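Local coordinates for protein endo-beta-mannanase (Opitutaceae bacterium TAV5, PDB 7BOB) that acts as an exo-beta-1,4-mannosidase of glycoside hydrolase family 5, probably releasing mannose from the ends of beta-1,4-linked manno-oligosaccharides, at residues D116-N119 and V125-E128; A416-Q421 and T571-W576. All coordinates share one frame; numbering follows the deposited sequence.

Interaction 1. Residues D116-N119 and V125-E128; sequences DTQN and VMIE
Q118 and M126 both set CG beside their own backbone N (chi1 -71° in each), but beyond that point they differ: the glutamine runs out straight, while the methionine folds back at chi2 and chi3, and the two side chains cross at about a right angle. The extended glutamine carries its amide nitrogen across the methionine, with Q118 NE2 lying 3.8 Å from M126 SD. Nearer the root, Q118 CB packs 3.9 Å from M126 CG. The same amide end brushes the first turn of the helix, where V125 CB sits 4.0 Å from Q118 NE2. In the (beta/alpha)8 barrel this is the junction, on the way from barrel strand 94-101, where the loop after the short strand 107-108 turns into helix 124-141. One carboxylate oxygen ties the two together: D123 OD2 accepts from Q118 NE2 and from M126 N, while Q118 OE1 takes the backbone N of S115, so both ends of the amide are held and its rotation is fixed. Next along, N119 turns its side chain from the helix and leaves only its backbone to meet it, N119 O standing 4.1 Å from M126 CB. Its OD1 accepts from the backbone N of F121, an Asx turn, and also from that of S122.

Interaction 2. Residues A416-Q421 and T571-W576; sequences AHHLLQ and TQEASW
A histidine-carboxylate hydrogen bond joins two helices of the C-terminal alpha/beta domain here, helix 406-422 and helix 569-583, whose short segments cross steeply at -79° with axes 9.9 Å apart. H418 NE2 gives its hydrogen to E573 OE2 over a short 2.5 Å. The bond is somewhat bent, 150° at the hydrogen. E573 OE2 lies at the edge of the imidazole and near its plane, but the imidazole nitrogen comes to that oxygen from well above the carboxylate plane. E573 gets there with CG anti to its backbone N (chi1 -154°) and an extended chain beyond; its other oxygen, OE1, makes a salt bridge to R569, one turn earlier. With arginine and histidine both on it, the carboxylate would be expected to stay ionised.

Beside this hydrogen bond, L419 spreads its two methyls over the other helix. L419 CD1 rests 3.7 Å from W576 CB, and L419 CD2 lies 3.8 Å from E573 CG and near the edge of the indole. The indole leads away from L419, tucking a face against Q572 CB and E573 CA of its own helix and stacking with F562. Where helix 569-583 is kinked, Q572 O accepts from both W576 N and S575 OG, the latter at 2.8 Å. Helix 406-422 links the neighbouring parallel strands 385-389 and 427-431 in a beta-alpha-beta crossover, as in parallel alpha/beta folds; the 2-1-3-4 order of the first strands is consistent with a flavodoxin-like domain.

In the fold
The two contacts sit on opposite sides of the chain's centre, their own centres 46 Å apart and their nearest atoms about 33 Å apart, and they share no helix or strand. Interaction 1 belongs to the catalytic barrel and is local: a partly buried loop leans on the start of the helix it leads into, through van der Waals touches, with the polar ends served by neighbouring residues. Interaction 2 is buried and joins helix segments 150 residues apart in sequence, adding a direct histidine-carboxylate hydrogen bond to its apolar packing. It also lies near the barrel, since H418 touches L259 and S262 of helix 258-272.

Interaction 1. Residues D116-N119 and V125-E128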
ATOM      1  N   ASP A 116      17.047  15.885   7.542  1.00 57.84           N
ATOM      2  CA  ASP A 116      16.224  14.701   7.332  1.00 59.39           C
ATOM      3  C   ASP A 116      16.556  14.010   6.020  1.00 58.27           C
ATOM      4  O   ASP A 116      16.253  12.825   5.873  1.00 59.25           O
ATOM      5  CB  ASP A 116      14.743  15.062   7.389  1.00 57.48           C
ATOM      6  CG  ASP A 116      14.393  15.864   8.627  1.00 68.79           C
ATOM      7  OD1 ASP A 116      14.969  15.586   9.716  1.00 67.28           O
ATOM      8  OD2 ASP A 116      13.561  16.793   8.505  1.00 70.91           O
ATOM      9  N   THR A 117      17.200  14.707   5.078  1.00 57.32           N
ATOM     10  CA  THR A 117      17.653  14.046   3.856  1.00 56.55           C
ATOM     11  C   THR A 117      18.854  13.138   4.086  1.00 56.40           C
ATOM     12  O   THR A 117      19.198  12.357   3.195  1.00 54.79           O
ATOM     13  CB  THR A 117      18.011  15.077   2.772  1.00 59.01           C
ATOM     14  OG1 THR A 117      19.300  15.640   3.050  1.00 55.48           O
ATOM     15  CG2 THR A 117      16.973  16.197   2.701  1.00 59.68           C
ATOM     16  N   GLN A 118      19.509  13.216   5.245  1.00 53.60           N
ATOM     17  CA  GLN A 118      20.720  12.451   5.504  1.00 48.23           C
ATOM     18  C   GLN A 118      20.359  11.232   6.335  1.00 52.86           C
ATOM     19  O   GLN A 118      20.087  11.344   7.537  1.00 48.24           O
ATOM     20  CB  GLN A 118      21.756  13.294   6.225  1.00 52.23           C
ATOM     21  CG  GLN A 118      22.404  14.381   5.382  1.00 51.83           C
ATOM     22  CD  GLN A 118      23.272  15.208   6.265  1.00 51.41           C
ATOM     23  OE1 GLN A 118      22.812  16.196   6.832  1.00 50.13           O
ATOM     24  NE2 GLN A 118      24.504  14.746   6.487  1.00 44.01           N
ATOM     25  N   ASN A 119      20.374  10.079   5.682  1.00 52.56           N
ATOM     26  CA  ASN A 119      20.054   8.808   6.295  1.00 49.44           C
ATOM     27  C   ASN A 119      21.172   8.389   7.238  1.00 52.53           C
ATOM     28  O   ASN A 119      22.329   8.291   6.818  1.00 52.55           O
ATOM     29  CB  ASN A 119      19.856   7.762   5.204  1.00 47.77           C
ATOM     30  CG  ASN A 119      19.522   6.386   5.772  1.00 51.47           C
ATOM     31  OD1 ASN A 119      20.403   5.668   6.242  1.00 51.49           O
ATOM     32  ND2 ASN A 119      18.241   6.018   5.726  1.00 50.34           N
ATOM     33  N   VAL A 125      28.544  11.473   4.920  1.00 59.11           N
ATOM     34  CA  VAL A 125      28.943  12.384   5.992  1.00 55.62           C
ATOM     35  C   VAL A 125      28.528  11.822   7.348  1.00 57.44           C
ATOM     36  O   VAL A 125      29.303  11.847   8.318  1.00 55.72           O
ATOM     37  CB  VAL A 125      28.343  13.781   5.743  1.00 55.23           C
ATOM     38  CG1 VAL A 125      28.547  14.683   6.953  1.00 56.35           C
ATOM     39  CG2 VAL A 125      28.953  14.412   4.487  1.00 53.94           C
ATOM     40  N   MET A 126      27.301  11.290   7.437  1.00 56.62           N
ATOM     41  CA  MET A 126      26.822  10.741   8.705  1.00 52.29           C
ATOM     42  C   MET A 126      27.654   9.548   9.140  1.00 50.97           C
ATOM     43  O   MET A 126      27.905   9.364  10.333  1.00 49.63           O
ATOM     44  CB  MET A 126      25.356  10.341   8.588  1.00 52.68           C
ATOM     45  CG  MET A 126      24.405  11.516   8.493  1.00 54.82           C
ATOM     46  SD  MET A 126      24.747  12.777   9.721  1.00 60.22           S
ATOM     47  CE  MET A 126      24.452  11.865  11.222  1.00 56.44           C
ATOM     48  N   ILE A 127      28.065   8.708   8.192  1.00 51.39           N
ATOM     49  CA  ILE A 127      28.922   7.586   8.550  1.00 51.16           C
ATOM     50  C   ILE A 127      30.207   8.098   9.193  1.00 55.11           C
ATOM     51  O   ILE A 127      30.574   7.686  10.302  1.00 55.89           O
ATOM     52  CB  ILE A 127      29.189   6.701   7.322  1.00 51.25           C
ATOM     53  CG1 ILE A 127      27.909   5.948   6.940  1.00 53.15           C
ATOM     54  CG2 ILE A 127      30.262   5.684   7.619  1.00 55.69           C
ATOM     55  CD1 ILE A 127      28.028   5.083   5.686  1.00 47.36           C
ATOM     56  N   GLU A 128      30.876   9.055   8.541  1.00 56.26           N
ATOM     57  CA  GLU A 128      32.112   9.599   9.099  1.00 57.03           C
ATOM     58  C   GLU A 128      31.861  10.293  10.432  1.00 52.96           C
ATOM     59  O   GLU A 128      32.518   9.983  11.430  1.00 56.85           O
ATOM     60  CB  GLU A 128      32.775  10.546   8.092  1.00 59.84           C
ATOM     61  CG  GLU A 128      33.324   9.825   6.847  1.00 58.16           C
ATOM     62  CD  GLU A 128      33.795   8.389   7.146  1.00 67.00           C
ATOM     63  OE1 GLU A 128      34.679   8.194   8.014  1.00 69.26           O
ATOM     64  OE2 GLU A 128      33.281   7.444   6.510  1.00 71.85           O
TER

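Interaction 2. Residues A416-Q421 and T571-W576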
ATOM      1  N   ALA A 416       1.698 -20.503  17.426  1.00 45.14           N
ATOM      2  CA  ALA A 416       2.056 -21.893  17.676  1.00 44.05           C
ATOM      3  C   ALA A 416       2.761 -22.027  19.021  1.00 47.95           C
ATOM      4  O   ALA A 416       2.457 -22.937  19.798  1.00 48.45           O
ATOM      5  CB  ALA A 416       2.933 -22.428  16.549  1.00 44.71           C
ATOM      6  N   HIS A 417       3.680 -21.098  19.322  1.00 45.70           N
ATOM      7  CA  HIS A 417       4.408 -21.119  20.586  1.00 46.71           C
ATOM      8  C   HIS A 417       3.454 -21.033  21.768  1.00 48.39           C
ATOM      9  O   HIS A 417       3.590 -21.780  22.743  1.00 51.09           O
ATOM     10  CB  HIS A 417       5.407 -19.963  20.623  1.00 45.42           C
ATOM     11  CG  HIS A 417       6.144 -19.834  21.918  1.00 48.00           C
ATOM     12  ND1 HIS A 417       5.818 -18.890  22.870  1.00 47.92           N
ATOM     13  CD2 HIS A 417       7.209 -20.513  22.410  1.00 46.53           C
ATOM     14  CE1 HIS A 417       6.650 -18.990  23.890  1.00 51.65           C
ATOM     15  NE2 HIS A 417       7.498 -19.974  23.640  1.00 53.90           N
ATOM     16  N   HIS A 418       2.464 -20.139  21.689  1.00 48.21           N
ATOM     17  CA  HIS A 418       1.519 -19.987  22.792  1.00 49.31           C
ATOM     18  C   HIS A 418       0.598 -21.203  22.911  1.00 53.21           C
ATOM     19  O   HIS A 418       0.322 -21.677  24.024  1.00 50.47           O
ATOM     20  CB  HIS A 418       0.698 -18.715  22.607  1.00 47.26           C
ATOM     21  CG  HIS A 418      -0.612 -18.729  23.331  1.00 50.91           C
ATOM     22  ND1 HIS A 418      -0.705 -18.703  24.711  1.00 51.39           N
ATOM     23  CD2 HIS A 418      -1.885 -18.777  22.868  1.00 47.00           C
ATOM     24  CE1 HIS A 418      -1.978 -18.727  25.064  1.00 48.54           C
ATOM     25  NE2 HIS A 418      -2.714 -18.762  23.964  1.00 51.32           N
ATOM     26  N   LEU A 419       0.120 -21.724  21.777  1.00 48.16           N
ATOM     27  CA  LEU A 419      -0.830 -22.826  21.823  1.00 47.49           C
ATOM     28  C   LEU A 419      -0.149 -24.115  22.260  1.00 52.79           C
ATOM     29  O   LEU A 419      -0.766 -24.933  22.946  1.00 51.70           O
ATOM     30  CB  LEU A 419      -1.511 -23.012  20.460  1.00 44.59           C
ATOM     31  CG  LEU A 419      -2.387 -21.864  19.931  1.00 48.87           C
ATOM     32  CD1 LEU A 419      -2.863 -22.134  18.486  1.00 45.02           C
ATOM     33  CD2 LEU A 419      -3.583 -21.570  20.843  1.00 48.30           C
ATOM     34  N   LEU A 420       1.115 -24.314  21.878  1.00 50.69           N
ATOM     35  CA  LEU A 420       1.844 -25.484  22.352  1.00 50.81           C
ATOM     36  C   LEU A 420       2.086 -25.417  23.860  1.00 56.36           C
ATOM     37  O   LEU A 420       1.988 -26.439  24.552  1.00 53.45           O
ATOM     38  CB  LEU A 420       3.159 -25.614  21.592  1.00 47.73           C
ATOM     39  CG  LEU A 420       3.009 -26.086  20.157  1.00 49.69           C
ATOM     40  CD1 LEU A 420       4.190 -25.642  19.298  1.00 41.37           C
ATOM     41  CD2 LEU A 420       2.835 -27.615  20.139  1.00 52.33           C
ATOM     42  N   GLN A 421       2.386 -24.219  24.392  1.00 52.38           N
ATOM     43  CA  GLN A 421       2.522 -24.081  25.840  1.00 55.67           C
ATOM     44  C   GLN A 421       1.191 -24.283  26.543  1.00 56.36           C
ATOM     45  O   GLN A 421       1.173 -24.662  27.714  1.00 58.41           O
ATOM     46  CB  GLN A 421       3.087 -22.703  26.223  1.00 51.28           C
ATOM     47  CG  GLN A 421       4.464 -22.420  25.688  1.00 50.45           C
ATOM     48  CD  GLN A 421       5.128 -21.185  26.337  1.00 53.44           C
ATOM     49  OE1 GLN A 421       4.477 -20.185  26.665  1.00 45.16           O
ATOM     50  NE2 GLN A 421       6.427 -21.277  26.524  1.00 45.76           N
ATOM     51  N   THR A 571     -13.735 -18.810  22.547  1.00 62.64           N
ATOM     52  CA  THR A 571     -14.359 -20.122  22.482  1.00 63.89           C
ATOM     53  C   THR A 571     -13.575 -21.130  21.645  1.00 64.72           C
ATOM     54  O   THR A 571     -13.774 -22.336  21.825  1.00 64.58           O
ATOM     55  CB  THR A 571     -15.783 -19.981  21.942  1.00 63.38           C
ATOM     56  OG1 THR A 571     -15.731 -19.321  20.679  1.00 67.46           O
ATOM     57  CG2 THR A 571     -16.622 -19.125  22.878  1.00 62.67           C
ATOM     58  N   GLN A 572     -12.662 -20.684  20.768  1.00 59.35           N
ATOM     59  CA  GLN A 572     -11.958 -21.605  19.875  1.00 58.58           C
ATOM     60  C   GLN A 572     -10.571 -22.019  20.359  1.00 54.82           C
ATOM     61  O   GLN A 572     -10.046 -23.043  19.897  1.00 53.19           O
ATOM     62  CB  GLN A 572     -11.827 -20.986  18.481  1.00 58.44           C
ATOM     63  CG  GLN A 572     -13.166 -20.778  17.771  1.00 61.84           C
ATOM     64  CD  GLN A 572     -13.723 -22.062  17.209  1.00 67.33           C
ATOM     65  OE1 GLN A 572     -14.603 -22.687  17.805  1.00 65.99           O
ATOM     66  NE2 GLN A 572     -13.208 -22.471  16.052  1.00 67.27           N
ATOM     67  N   GLU A 573      -9.978 -21.273  21.291  1.00 56.28           N
ATOM     68  CA  GLU A 573      -8.565 -21.455  21.609  1.00 56.91           C
ATOM     69  C   GLU A 573      -8.256 -22.865  22.130  1.00 54.50           C
ATOM     70  O   GLU A 573      -7.214 -23.446  21.792  1.00 52.25           O
ATOM     71  CB  GLU A 573      -8.131 -20.394  22.621  1.00 56.24           C
ATOM     72  CG  GLU A 573      -6.671 -20.101  22.537  1.00 57.22           C
ATOM     73  CD  GLU A 573      -6.172 -19.185  23.640  1.00 59.81           C
ATOM     74  OE1 GLU A 573      -6.822 -18.153  23.951  1.00 58.10           O
ATOM     75  OE2 GLU A 573      -5.108 -19.518  24.195  1.00 62.33           O
ATOM     76  N   ALA A 574      -9.132 -23.425  22.971  1.00 55.35           N
ATOM     77  CA  ALA A 574      -8.866 -24.760  23.513  1.00 55.18           C
ATOM     78  C   ALA A 574      -8.705 -25.783  22.396  1.00 50.58           C
ATOM     79  O   ALA A 574      -7.786 -26.610  22.420  1.00 48.29           O
ATOM     80  CB  ALA A 574      -9.984 -25.188  24.464  1.00 52.79           C
ATOM     81  N   SER A 575      -9.569 -25.719  21.387  1.00 52.22           N
ATOM     82  CA  SER A 575      -9.453 -26.665  20.285  1.00 53.99           C
ATOM     83  C   SER A 575      -8.236 -26.353  19.414  1.00 53.68           C
ATOM     84  O   SER A 575      -7.547 -27.274  18.952  1.00 51.05           O
ATOM     85  CB  SER A 575     -10.748 -26.685  19.472  1.00 48.83           C
ATOM     86  OG  SER A 575     -11.000 -25.443  18.854  1.00 60.37           O
ATOM     87  N   TRP A 576      -7.927 -25.067  19.202  1.00 51.25           N
ATOM     88  CA  TRP A 576      -6.680 -24.734  18.513  1.00 51.62           C
ATOM     89  C   TRP A 576      -5.505 -25.464  19.154  1.00 50.48           C
ATOM     90  O   TRP A 576      -4.698 -26.112  18.476  1.00 50.86           O
ATOM     91  CB  TRP A 576      -6.432 -23.220  18.538  1.00 52.08           C
ATOM     92  CG  TRP A 576      -7.449 -22.418  17.801  1.00 52.69           C
ATOM     93  CD1 TRP A 576      -8.432 -22.895  16.972  1.00 51.95           C
ATOM     94  CD2 TRP A 576      -7.610 -20.996  17.839  1.00 51.00           C
ATOM     95  NE1 TRP A 576      -9.187 -21.858  16.492  1.00 53.57           N
ATOM     96  CE2 TRP A 576      -8.704 -20.680  17.003  1.00 54.83           C
ATOM     97  CE3 TRP A 576      -6.930 -19.956  18.492  1.00 51.50           C
ATOM     98  CZ2 TRP A 576      -9.132 -19.364  16.797  1.00 56.77           C
ATOM     99  CZ3 TRP A 576      -7.359 -18.655  18.302  1.00 53.04           C
ATOM    100  CH2 TRP A 576      -8.445 -18.365  17.452  1.00 56.93           C
TER